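Local atomic coordinates of glycosylation Associate Protein 1 (Streptococcus agalactiae serotype V, PDB entry 6OYC), a protein that probably takes part, in complex with its partner Gap proteins, in the glycosylation and accessory Sec-dependent secretion of a streptococcal surface glycoprotein. Residues M179-R184 / H188-N193; S75-I80 / S206-L211; T14-N19 / Q168-P173. All coordinates share one frame; numbering follows the deposited sequence.

Contact 1 of 3, residues M179-R184 / H188-N193; sequences MREYLR and HHVEIN
Residues 179-182 and 190-192 run antiparallel as the two arms of a beta hairpin, their axes 4.6 Å apart at closest approach, with Arg-180 and Glu-191 as the hydrogen-bonded pair. Arg-180 N donates to Glu-191 O (2.9 Å), Glu-191 N donates back to Arg-180 O (2.8 Å), and toward the turn Tyr-182 N meets His-189 O almost straight, at 177°.

On the face that carries Met-179, Glu-181, Val-190 and Ile-192 the contact is mainly apolar: the sulfur SD of Met-179 touches CG1 of Val-190 at 3.9 Å, while its CB meets CD1 of Ile-192. On the other face Tyr-182 lies alongside His-189, the ring planes 14° apart but slid apart so that they barely overlap, CD1 of Tyr-182 standing over one face of the imidazole near its rim. With chi1 of 85°, His-189 has CG between its own N and C, and the ring rises beside Tyr-182, where NE2 donates to Glu-191 OE2 (2.9 Å) and ND1 pairs with Asp-187. That OE2 also lies 3.4 Å from CE1 of Tyr-182.

Near the turn, water 1 donates to both Glu-181 OE2 and His-188 O, whereas Glu-181 OE1 is held by Arg-13 and Tyr-170. With a carboxylate on each of its nitrogens, the His-189 ring has its rotation fixed and would probably be favoured in the protonated form.

Contact 2 of 3, residues S75-I80 / S206-L211; sequences SVFDDI and SDIEEL
The short helix 76-80, which follows the edge strand 73-75 of the N-terminal parallel sheet, meets the beginning of helix 208-223, which follows the last strand of the antiparallel sheet, and both pack against the face of that sheet that carries Met-179. Between residues 75-80 and 206-211 the contact is small and apolar, made by two pairs of buried side chains.

Ile-80 and Leu-211 reach toward each other tip to tip, CD1 of Ile-80 lying 3.7 Å from CD2 of Leu-211. Ile-80 is extended at chi2 (177°), which carries its CD1 out to the branch of the leucine. In the second pair Phe-77 and Ile-208 come from opposite directions. The CZ of Phe-77 is 3.9 Å from CG1 of Ile-208, which sits at the ring's edge near its plane. The phenylalanine ring also meets those of Tyr-55 and Tyr-170. A polar link is added outside these pairs by Asp-79, whose OD2 forms a salt bridge with Lys-215 farther along the second helix.

Both helices begin with a capped turn. Ser-75 OG accepts from Asp-78 N at 3.0 Å, a nearly straight bond of 169°, and Asp-207 OD1 accepts from Glu-210 N at 3.0 Å. Glu-210 in turn folds back on the preceding residues: its OE1 takes Ser-206 N nearly along the C-O axis and Ser-206 OG from above the carboxylate plane, while OE2 forms a salt bridge with Lys-202. These side-chain N-caps, one on each helix, serve the helix's own first turn and take no part in the contact. The arrangement is that of an apolar layer where helices pack on one face of a beta-sheet, with Met-179 of strand 177-182 touching Phe-77, Ile-80 and Leu-211 and joining the two pairs into one cluster.

Contact 3 of 3, residues T14-N19 / Q168-P173; sequences TWYDNN and QDYLAP
The side-chain nitrogen NE2 of Gln-168 has two partners, donating to Tyr-16 OH at 2.9 Å and pairing also with Ser-156 OG. Gln-168 lies on strand 164-171 of the antiparallel sheet, and Tyr-16 on the long loop between strand 2-5 and helix 33-43, so the bond ties a loop of the N-terminal parallel-sheet region to that sheet. It is nearly straight, 167° at the hydrogen, and the phenol oxygen lies in the plane of the amide.

The two side chains cross at about a right angle, with ring and amide planes 51° apart. Gln-168 OE1 comes obliquely to the tyrosine ring, 3.2 Å from CE1, and accepts from Arg-13 NH2, while Arg-13 also makes a cation-pi contact with Tyr-16. With both amide atoms engaged, the rotation of the glutamine end is fixed. Its chain sets out with CG opposite the backbone N (chi1 -166°) and bends at chi2, which turns the amide to the tyrosine hydroxyl. Leu-147 and Leu-158 of the sheet border both residues.

Two residues farther along the strand, Tyr-170 OH lies at the ring edge of Tyr-16, 4.2 Å from its CD1. This OH is bonded to Glu-181 OE1 and receives a hydrogen from water 2 (2.8 Å), which also makes a weak bond to Trp-15 O. The loop beyond is shaped by an Asx turn, in which Asp-17 OD1 accepts from Asn-19 N at 2.9 Å, the donor standing well above the carboxylate plane.

Contacts 1 and 3 share the antiparallel sheet, since strands 164-171 and 177-182 are neighbours in it, and Glu-181 O bonds to Gln-168 N across them. Contact 2 packs against the side of that sheet on which Met-179 lies; Trp-15 from the loop of contact 3 rests on Ile-208 and Glu-209. Contacts 2 and 3 are buried, whereas contact 1 is only partly so, with His-188 exposed near the turn. The chemistry follows this placement: backbone bonds join the hairpin, and a histidine-carboxylate pair stiffens one arm beside Tyr-182; apolar side chains make contact 2; and a buried amide-to-phenol bond with a water joins loop to strand.

Contact 1 of 3, residues M179-R184 / H188-N193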
loop_
_atom_site.group_PDB
_atom_site.type_symbol
_atom_site.label_atom_id
_atom_site.label_comp_id
_atom_site.label_asym_id
_atom_site.label_seq_id
_atom_site.Cartn_x
_atom_site.Cartn_y
_atom_site.Cartn_z
ATOM N N MET A 179 -1.273 -25.488 -13.647
ATOM C CA MET A 179 0.177 -25.509 -13.782
ATOM C C MET A 179 0.805 -25.689 -12.411
ATOM O O MET A 179 0.200 -25.375 -11.381
ATOM C CB MET A 179 0.708 -24.236 -14.449
ATOM C CG MET A 179 0.465 -23.001 -13.615
ATOM S SD MET A 179 1.063 -21.481 -14.322
ATOM C CE MET A 179 0.482 -20.316 -13.099
ATOM N N ARG A 180 2.028 -26.206 -12.418
ATOM C CA ARG A 180 2.849 -26.337 -11.222
ATOM C C ARG A 180 4.121 -25.516 -11.393
ATOM O O ARG A 180 4.794 -25.618 -12.425
ATOM C CB ARG A 180 3.191 -27.800 -10.950
ATOM C CG ARG A 180 4.338 -27.983 -9.972
ATOM C CD ARG A 180 4.530 -29.455 -9.628
ATOM N NE ARG A 180 3.265 -30.085 -9.275
ATOM C CZ ARG A 180 3.156 -31.336 -8.849
ATOM N NH1 ARG A 180 4.246 -32.081 -8.711
ATOM N NH2 ARG A 180 1.964 -31.835 -8.543
ATOM N N GLU A 181 4.433 -24.696 -10.391
ATOM C CA GLU A 181 5.614 -23.838 -10.368
ATOM C C GLU A 181 6.531 -24.335 -9.263
ATOM O O GLU A 181 6.142 -24.325 -8.092
ATOM C CB GLU A 181 5.244 -22.367 -10.112
ATOM C CG GLU A 181 6.456 -21.428 -9.988
ATOM C CD GLU A 181 6.119 -20.033 -9.427
ATOM O OE1 GLU A 181 5.010 -19.799 -8.877
ATOM O OE2 GLU A 181 6.982 -19.150 -9.548
ATOM N N TYR A 182 7.736 -24.764 -9.633
ATOM C CA TYR A 182 8.701 -25.256 -8.662
ATOM C C TYR A 182 9.379 -24.093 -7.940
ATOM O O TYR A 182 9.514 -22.992 -8.485
ATOM C CB TYR A 182 9.727 -26.175 -9.349
ATOM C CG TYR A 182 9.154 -27.564 -9.613
ATOM C CD1 TYR A 182 8.329 -27.795 -10.708
ATOM C CD2 TYR A 182 9.398 -28.621 -8.737
ATOM C CE1 TYR A 182 7.781 -29.058 -10.954
ATOM C CE2 TYR A 182 8.856 -29.884 -8.961
ATOM C CZ TYR A 182 8.047 -30.093 -10.075
ATOM O OH TYR A 182 7.499 -31.336 -10.301
ATOM N N LEU A 183 9.815 -24.357 -6.691
ATOM C CA LEU A 183 10.243 -23.322 -5.751
ATOM C C LEU A 183 11.568 -23.654 -5.072
ATOM O O LEU A 183 11.861 -23.107 -4.010
ATOM C CB LEU A 183 9.170 -23.093 -4.675
ATOM C CG LEU A 183 7.767 -22.687 -5.150
ATOM C CD1 LEU A 183 6.796 -22.624 -3.971
ATOM C CD2 LEU A 183 7.799 -21.354 -5.931
ATOM N N ARG A 184 12.367 -24.545 -5.638
ATOM C CA ARG A 184 13.622 -24.927 -5.007
ATOM C C ARG A 184 14.776 -24.104 -5.552
ATOM O O ARG A 184 14.673 -23.467 -6.598
ATOM C CB ARG A 184 13.900 -26.406 -5.231
ATOM C CG ARG A 184 12.935 -27.286 -4.482
ATOM C CD ARG A 184 12.636 -28.539 -5.262
ATOM N NE ARG A 184 11.930 -29.537 -4.465
ATOM C CZ ARG A 184 11.222 -30.524 -4.999
ATOM N NH1 ARG A 184 11.143 -30.634 -6.322
ATOM N NH2 ARG A 184 10.595 -31.394 -4.217
ATOM N N HIS A 188 13.043 -23.182 -10.565
ATOM C CA HIS A 188 11.801 -22.425 -10.502
ATOM C C HIS A 188 10.967 -22.634 -11.754
ATOM O O HIS A 188 10.168 -21.765 -12.105
ATOM C CB HIS A 188 12.079 -20.933 -10.295
ATOM C CG HIS A 188 12.842 -20.630 -9.044
ATOM N ND1 HIS A 188 13.941 -19.796 -9.025
ATOM C CD2 HIS A 188 12.667 -21.050 -7.769
ATOM C CE1 HIS A 188 14.413 -19.722 -7.792
ATOM N NE2 HIS A 188 13.659 -20.477 -7.012
ATOM N N HIS A 189 11.147 -23.762 -12.447
ATOM C CA HIS A 189 10.494 -23.929 -13.735
ATOM C C HIS A 189 9.016 -24.271 -13.545
ATOM O O HIS A 189 8.581 -24.701 -12.470
ATOM C CB HIS A 189 11.206 -25.007 -14.565
ATOM C CG HIS A 189 10.751 -26.402 -14.275
ATOM N ND1 HIS A 189 11.347 -27.194 -13.316
ATOM C CD2 HIS A 189 9.759 -27.150 -14.816
ATOM C CE1 HIS A 189 10.735 -28.364 -13.270
ATOM N NE2 HIS A 189 9.767 -28.365 -14.169
ATOM N N VAL A 190 8.246 -24.095 -14.620
ATOM C CA VAL A 190 6.794 -24.191 -14.593
ATOM C C VAL A 190 6.360 -25.306 -15.543
ATOM O O VAL A 190 6.797 -25.339 -16.700
ATOM C CB VAL A 190 6.152 -22.842 -14.984
ATOM C CG1 VAL A 190 4.614 -22.912 -14.979
ATOM C CG2 VAL A 190 6.627 -21.731 -14.059
ATOM N N GLU A 191 5.493 -26.206 -15.063
ATOM C CA GLU A 191 4.928 -27.288 -15.871
ATOM C C GLU A 191 3.441 -27.036 -16.080
ATOM O O GLU A 191 2.673 -26.983 -15.114
ATOM C CB GLU A 191 5.134 -28.659 -15.218
ATOM C CG GLU A 191 6.589 -29.140 -15.158
ATOM C CD GLU A 191 6.808 -30.325 -14.193
ATOM O OE1 GLU A 191 5.799 -30.909 -13.725
ATOM O OE2 GLU A 191 7.992 -30.676 -13.910
ATOM N N ILE A 192 3.040 -26.926 -17.335
ATOM C CA ILE A 192 1.641 -26.801 -17.717
ATOM C C ILE A 192 0.974 -28.176 -17.716
ATOM O O ILE A 192 1.555 -29.160 -18.180
ATOM C CB ILE A 192 1.552 -26.146 -19.106
ATOM C CG1 ILE A 192 2.300 -24.795 -19.114
ATOM C CG2 ILE A 192 0.115 -26.076 -19.575
ATOM C CD1 ILE A 192 1.704 -23.748 -18.180
ATOM N N ASN A 193 -0.253 -28.248 -17.204
ATOM C CA ASN A 193 -1.108 -29.417 -17.377
ATOM C C ASN A 193 -1.218 -29.775 -18.862
ATOM O O ASN A 193 -1.772 -28.986 -19.641
ATOM C CB ASN A 193 -2.503 -29.148 -16.819
ATOM C CG ASN A 193 -3.405 -30.384 -16.863
ATOM O OD1 ASN A 193 -3.189 -31.300 -17.661
ATOM N ND2 ASN A 193 -4.418 -30.416 -15.989
HETATM O O HOH W 1 9.091 -19.286 -11.569
#

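Contact 2 of 3, residues S75-I80 / S206-L211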
loop_
_atom_site.group_PDB
_atom_site.type_symbol
_atom_site.label_atom_id
_atom_site.label_comp_id
_atom_site.label_asym_id
_atom_site.label_seq_id
_atom_site.Cartn_x
_atom_site.Cartn_y
_atom_site.Cartn_z
ATOM N N SER A 75 -6.345 -9.898 -15.418
ATOM C CA SER A 75 -5.363 -10.560 -14.570
ATOM C C SER A 75 -4.766 -11.724 -15.342
ATOM O O SER A 75 -5.474 -12.670 -15.695
ATOM C CB SER A 75 -5.985 -11.046 -13.259
ATOM O OG SER A 75 -5.177 -12.056 -12.686
ATOM N N VAL A 76 -3.464 -11.647 -15.602
ATOM C CA VAL A 76 -2.764 -12.730 -16.282
ATOM C C VAL A 76 -3.078 -14.073 -15.615
ATOM O O VAL A 76 -3.400 -15.064 -16.282
ATOM C CB VAL A 76 -1.252 -12.440 -16.307
ATOM C CG1 VAL A 76 -0.473 -13.685 -16.595
ATOM C CG2 VAL A 76 -0.919 -11.345 -17.296
ATOM N N PHE A 77 -3.001 -14.123 -14.289
ATOM C CA PHE A 77 -3.173 -15.406 -13.606
ATOM C C PHE A 77 -4.620 -15.874 -13.635
ATOM O O PHE A 77 -4.868 -17.077 -13.725
ATOM C CB PHE A 77 -2.657 -15.329 -12.166
ATOM C CG PHE A 77 -1.175 -15.572 -12.063
ATOM C CD1 PHE A 77 -0.274 -14.579 -12.447
ATOM C CD2 PHE A 77 -0.687 -16.801 -11.633
ATOM C CE1 PHE A 77 1.085 -14.785 -12.363
ATOM C CE2 PHE A 77 0.677 -17.018 -11.548
ATOM C CZ PHE A 77 1.568 -16.010 -11.924
ATOM N N ASP A 78 -5.584 -14.949 -13.550
ATOM C CA ASP A 78 -6.989 -15.297 -13.770
ATOM C C ASP A 78 -7.176 -15.987 -15.125
ATOM O O ASP A 78 -7.871 -17.004 -15.237
ATOM C CB ASP A 78 -7.858 -14.037 -13.688
ATOM C CG ASP A 78 -8.229 -13.648 -12.249
ATOM O OD1 ASP A 78 -7.551 -14.048 -11.276
ATOM O OD2 ASP A 78 -9.216 -12.913 -12.098
ATOM N N ASP A 79 -6.562 -15.428 -16.165
ATOM C CA ASP A 79 -6.589 -16.015 -17.506
ATOM C C ASP A 79 -5.980 -17.417 -17.507
ATOM O O ASP A 79 -6.613 -18.390 -17.927
ATOM C CB ASP A 79 -5.822 -15.076 -18.440
ATOM C CG ASP A 79 -5.906 -15.472 -19.906
ATOM O OD1 ASP A 79 -6.356 -16.585 -20.235
ATOM O OD2 ASP A 79 -5.492 -14.639 -20.737
ATOM N N ILE A 80 -4.737 -17.529 -17.046
ATOM C CA ILE A 80 -4.087 -18.831 -16.929
ATOM C C ILE A 80 -4.994 -19.827 -16.219
ATOM O O ILE A 80 -5.242 -20.931 -16.716
ATOM C CB ILE A 80 -2.749 -18.683 -16.192
ATOM C CG1 ILE A 80 -1.819 -17.786 -16.999
ATOM C CG2 ILE A 80 -2.132 -20.051 -15.900
ATOM C CD1 ILE A 80 -0.512 -17.527 -16.301
ATOM N N SER A 206 10.937 -21.979 -18.406
ATOM C CA SER A 206 12.116 -21.932 -17.542
ATOM C C SER A 206 11.820 -21.238 -16.210
ATOM O O SER A 206 12.441 -21.569 -15.194
ATOM C CB SER A 206 13.277 -21.252 -18.265
ATOM O OG SER A 206 12.903 -19.960 -18.681
ATOM N N ASP A 207 10.892 -20.280 -16.189
ATOM C CA ASP A 207 10.435 -19.676 -14.939
ATOM C C ASP A 207 9.068 -19.045 -15.180
ATOM O O ASP A 207 8.575 -19.008 -16.309
ATOM C CB ASP A 207 11.438 -18.655 -14.397
ATOM C CG ASP A 207 11.803 -17.585 -15.415
ATOM O OD1 ASP A 207 10.942 -17.160 -16.226
ATOM O OD2 ASP A 207 12.966 -17.147 -15.388
ATOM N N ILE A 208 8.460 -18.544 -14.099
ATOM C CA ILE A 208 7.099 -18.020 -14.194
ATOM C C ILE A 208 7.060 -16.764 -15.062
ATOM O O ILE A 208 6.064 -16.505 -15.745
ATOM C CB ILE A 208 6.529 -17.783 -12.773
ATOM C CG1 ILE A 208 5.001 -17.671 -12.779
ATOM C CG2 ILE A 208 7.098 -16.527 -12.143
ATOM C CD1 ILE A 208 4.308 -18.668 -13.622
ATOM N N GLU A 209 8.139 -15.988 -15.099
ATOM C CA GLU A 209 8.110 -14.765 -15.896
ATOM C C GLU A 209 7.978 -15.057 -17.390
ATOM O O GLU A 209 7.320 -14.306 -18.124
ATOM C CB GLU A 209 9.361 -13.941 -15.642
ATOM C CG GLU A 209 9.369 -12.668 -16.435
ATOM C CD GLU A 209 10.685 -11.948 -16.326
ATOM O OE1 GLU A 209 11.403 -12.175 -15.326
ATOM O OE2 GLU A 209 11.001 -11.173 -17.252
ATOM N N GLU A 210 8.609 -16.134 -17.862
ATOM C CA GLU A 210 8.526 -16.474 -19.275
ATOM C C GLU A 210 7.074 -16.655 -19.703
ATOM O O GLU A 210 6.650 -16.146 -20.751
ATOM C CB GLU A 210 9.349 -17.738 -19.544
ATOM C CG GLU A 210 9.565 -18.065 -21.006
ATOM C CD GLU A 210 10.243 -19.437 -21.242
ATOM O OE1 GLU A 210 10.489 -20.204 -20.281
ATOM O OE2 GLU A 210 10.510 -19.756 -22.416
ATOM N N LEU A 211 6.290 -17.354 -18.886
ATOM C CA LEU A 211 4.871 -17.494 -19.176
ATOM C C LEU A 211 4.141 -16.155 -19.071
ATOM O O LEU A 211 3.238 -15.871 -19.866
ATOM C CB LEU A 211 4.252 -18.535 -18.240
ATOM C CG LEU A 211 2.736 -18.730 -18.372
ATOM C CD1 LEU A 211 2.369 -19.122 -19.797
ATOM C CD2 LEU A 211 2.228 -19.778 -17.351
#

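Contact 3 of 3, residues T14-N19 / Q168-P173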
loop_
_atom_site.group_PDB
_atom_site.type_symbol
_atom_site.label_atom_id
_atom_site.label_comp_id
_atom_site.label_asym_id
_atom_site.label_seq_id
_atom_site.Cartn_x
_atom_site.Cartn_y
_atom_site.Cartn_z
ATOM N N THR A 14 8.771 -12.017 -7.059
ATOM C CA THR A 14 8.187 -10.895 -7.789
ATOM C C THR A 14 6.751 -11.158 -8.216
ATOM O O THR A 14 5.865 -10.325 -7.993
ATOM C CB THR A 14 9.033 -10.571 -9.028
ATOM O OG1 THR A 14 10.336 -10.182 -8.615
ATOM C CG2 THR A 14 8.418 -9.423 -9.855
ATOM N N TRP A 15 6.504 -12.294 -8.860
ATOM C CA TRP A 15 5.242 -12.509 -9.555
ATOM C C TRP A 15 4.177 -13.112 -8.661
ATOM O O TRP A 15 3.118 -13.507 -9.159
ATOM C CB TRP A 15 5.487 -13.373 -10.806
ATOM C CG TRP A 15 6.664 -12.830 -11.599
ATOM C CD1 TRP A 15 7.934 -13.349 -11.661
ATOM C CD2 TRP A 15 6.690 -11.633 -12.397
ATOM N NE1 TRP A 15 8.737 -12.559 -12.447
ATOM C CE2 TRP A 15 8.002 -11.499 -12.910
ATOM C CE3 TRP A 15 5.732 -10.669 -12.734
ATOM C CZ2 TRP A 15 8.381 -10.433 -13.729
ATOM C CZ3 TRP A 15 6.108 -9.608 -13.554
ATOM C CH2 TRP A 15 7.423 -9.501 -14.039
ATOM N N TYR A 16 4.422 -13.170 -7.352
ATOM C CA TYR A 16 3.552 -13.832 -6.394
ATOM C C TYR A 16 2.600 -12.822 -5.730
ATOM O O TYR A 16 2.587 -11.632 -6.050
ATOM C CB TYR A 16 4.403 -14.579 -5.351
ATOM C CG TYR A 16 3.642 -15.591 -4.508
ATOM C CD1 TYR A 16 2.955 -16.645 -5.107
ATOM C CD2 TYR A 16 3.591 -15.479 -3.122
ATOM C CE1 TYR A 16 2.246 -17.569 -4.353
ATOM C CE2 TYR A 16 2.892 -16.405 -2.358
ATOM C CZ TYR A 16 2.227 -17.448 -2.992
ATOM O OH TYR A 16 1.527 -18.359 -2.270
ATOM N N ASP A 17 1.775 -13.333 -4.807
ATOM C CA ASP A 17 0.802 -12.536 -4.066
ATOM C C ASP A 17 1.514 -11.496 -3.202
ATOM O O ASP A 17 2.482 -11.812 -2.506
ATOM C CB ASP A 17 -0.045 -13.491 -3.193
ATOM C CG ASP A 17 -1.259 -12.820 -2.492
ATOM O OD1 ASP A 17 -1.594 -11.637 -2.754
ATOM O OD2 ASP A 17 -1.894 -13.533 -1.669
ATOM N N ASN A 18 1.034 -10.254 -3.233
ATOM C CA ASN A 18 1.573 -9.222 -2.347
ATOM C C ASN A 18 0.834 -9.138 -1.018
ATOM O O ASN A 18 1.175 -8.292 -0.190
ATOM C CB ASN A 18 1.548 -7.839 -3.029
ATOM C CG ASN A 18 0.137 -7.261 -3.164
ATOM O OD1 ASN A 18 -0.856 -7.983 -3.090
ATOM N ND2 ASN A 18 0.049 -5.942 -3.358
ATOM N N ASN A 19 -0.175 -9.976 -0.792
ATOM C CA ASN A 19 -0.969 -9.831 0.417
ATOM C C ASN A 19 -0.103 -10.060 1.653
ATOM O O ASN A 19 0.955 -10.696 1.599
ATOM C CB ASN A 19 -2.168 -10.787 0.400
ATOM C CG ASN A 19 -3.315 -10.299 1.297
ATOM O OD1 ASN A 19 -3.302 -9.162 1.759
ATOM N ND2 ASN A 19 -4.306 -11.156 1.540
ATOM N N GLN A 168 4.326 -25.115 -6.192
ATOM C CA GLN A 168 3.001 -24.536 -6.034
ATOM C C GLN A 168 2.109 -24.989 -7.183
ATOM O O GLN A 168 2.449 -24.784 -8.356
ATOM C CB GLN A 168 3.072 -23.002 -5.998
ATOM C CG GLN A 168 1.789 -22.361 -5.498
ATOM C CD GLN A 168 2.052 -21.191 -4.545
ATOM O OE1 GLN A 168 3.166 -20.659 -4.485
ATOM N NE2 GLN A 168 1.020 -20.790 -3.806
ATOM N N ASP A 169 0.971 -25.596 -6.849
ATOM C CA ASP A 169 -0.020 -26.000 -7.841
ATOM C C ASP A 169 -1.103 -24.930 -7.941
ATOM O O ASP A 169 -1.767 -24.629 -6.946
ATOM C CB ASP A 169 -0.627 -27.352 -7.473
ATOM C CG ASP A 169 0.356 -28.485 -7.656
ATOM O OD1 ASP A 169 1.481 -28.189 -8.126
ATOM O OD2 ASP A 169 0.018 -29.654 -7.345
ATOM N N TYR A 170 -1.284 -24.358 -9.134
ATOM C CA TYR A 170 -2.317 -23.356 -9.349
ATOM C C TYR A 170 -3.531 -24.026 -9.964
ATOM O O TYR A 170 -3.403 -24.776 -10.937
ATOM C CB TYR A 170 -1.847 -22.230 -10.264
ATOM C CG TYR A 170 -0.682 -21.397 -9.781
ATOM C CD1 TYR A 170 0.621 -21.905 -9.807
ATOM C CD2 TYR A 170 -0.871 -20.074 -9.361
ATOM C CE1 TYR A 170 1.704 -21.124 -9.399
ATOM C CE2 TYR A 170 0.207 -19.280 -8.939
ATOM C CZ TYR A 170 1.491 -19.815 -8.967
ATOM O OH TYR A 170 2.566 -19.048 -8.585
ATOM N N LEU A 171 -4.704 -23.732 -9.417
ATOM C CA LEU A 171 -5.915 -24.482 -9.706
ATOM C C LEU A 171 -6.939 -23.603 -10.406
ATOM O O LEU A 171 -6.924 -22.375 -10.283
ATOM C CB LEU A 171 -6.523 -25.062 -8.417
ATOM C CG LEU A 171 -5.599 -25.882 -7.490
ATOM C CD1 LEU A 171 -6.331 -26.483 -6.291
ATOM C CD2 LEU A 171 -4.896 -26.988 -8.258
ATOM N N ALA A 172 -7.824 -24.264 -11.167
ATOM C CA ALA A 172 -9.085 -23.681 -11.610
ATOM C C ALA A 172 -10.144 -23.879 -10.523
ATOM O O ALA A 172 -9.952 -24.684 -9.603
ATOM C CB ALA A 172 -9.531 -24.330 -12.922
ATOM N N PRO A 173 -11.262 -23.145 -10.588
ATOM C CA PRO A 173 -12.297 -23.299 -9.540
ATOM C C PRO A 173 -12.878 -24.701 -9.452
ATOM O O PRO A 173 -13.450 -25.060 -8.415
ATOM C CB PRO A 173 -13.368 -22.264 -9.934
ATOM C CG PRO A 173 -12.598 -21.215 -10.720
ATOM C CD PRO A 173 -11.523 -21.986 -11.472
HETATM O O HOH W 2 3.635 -16.470 -8.801
#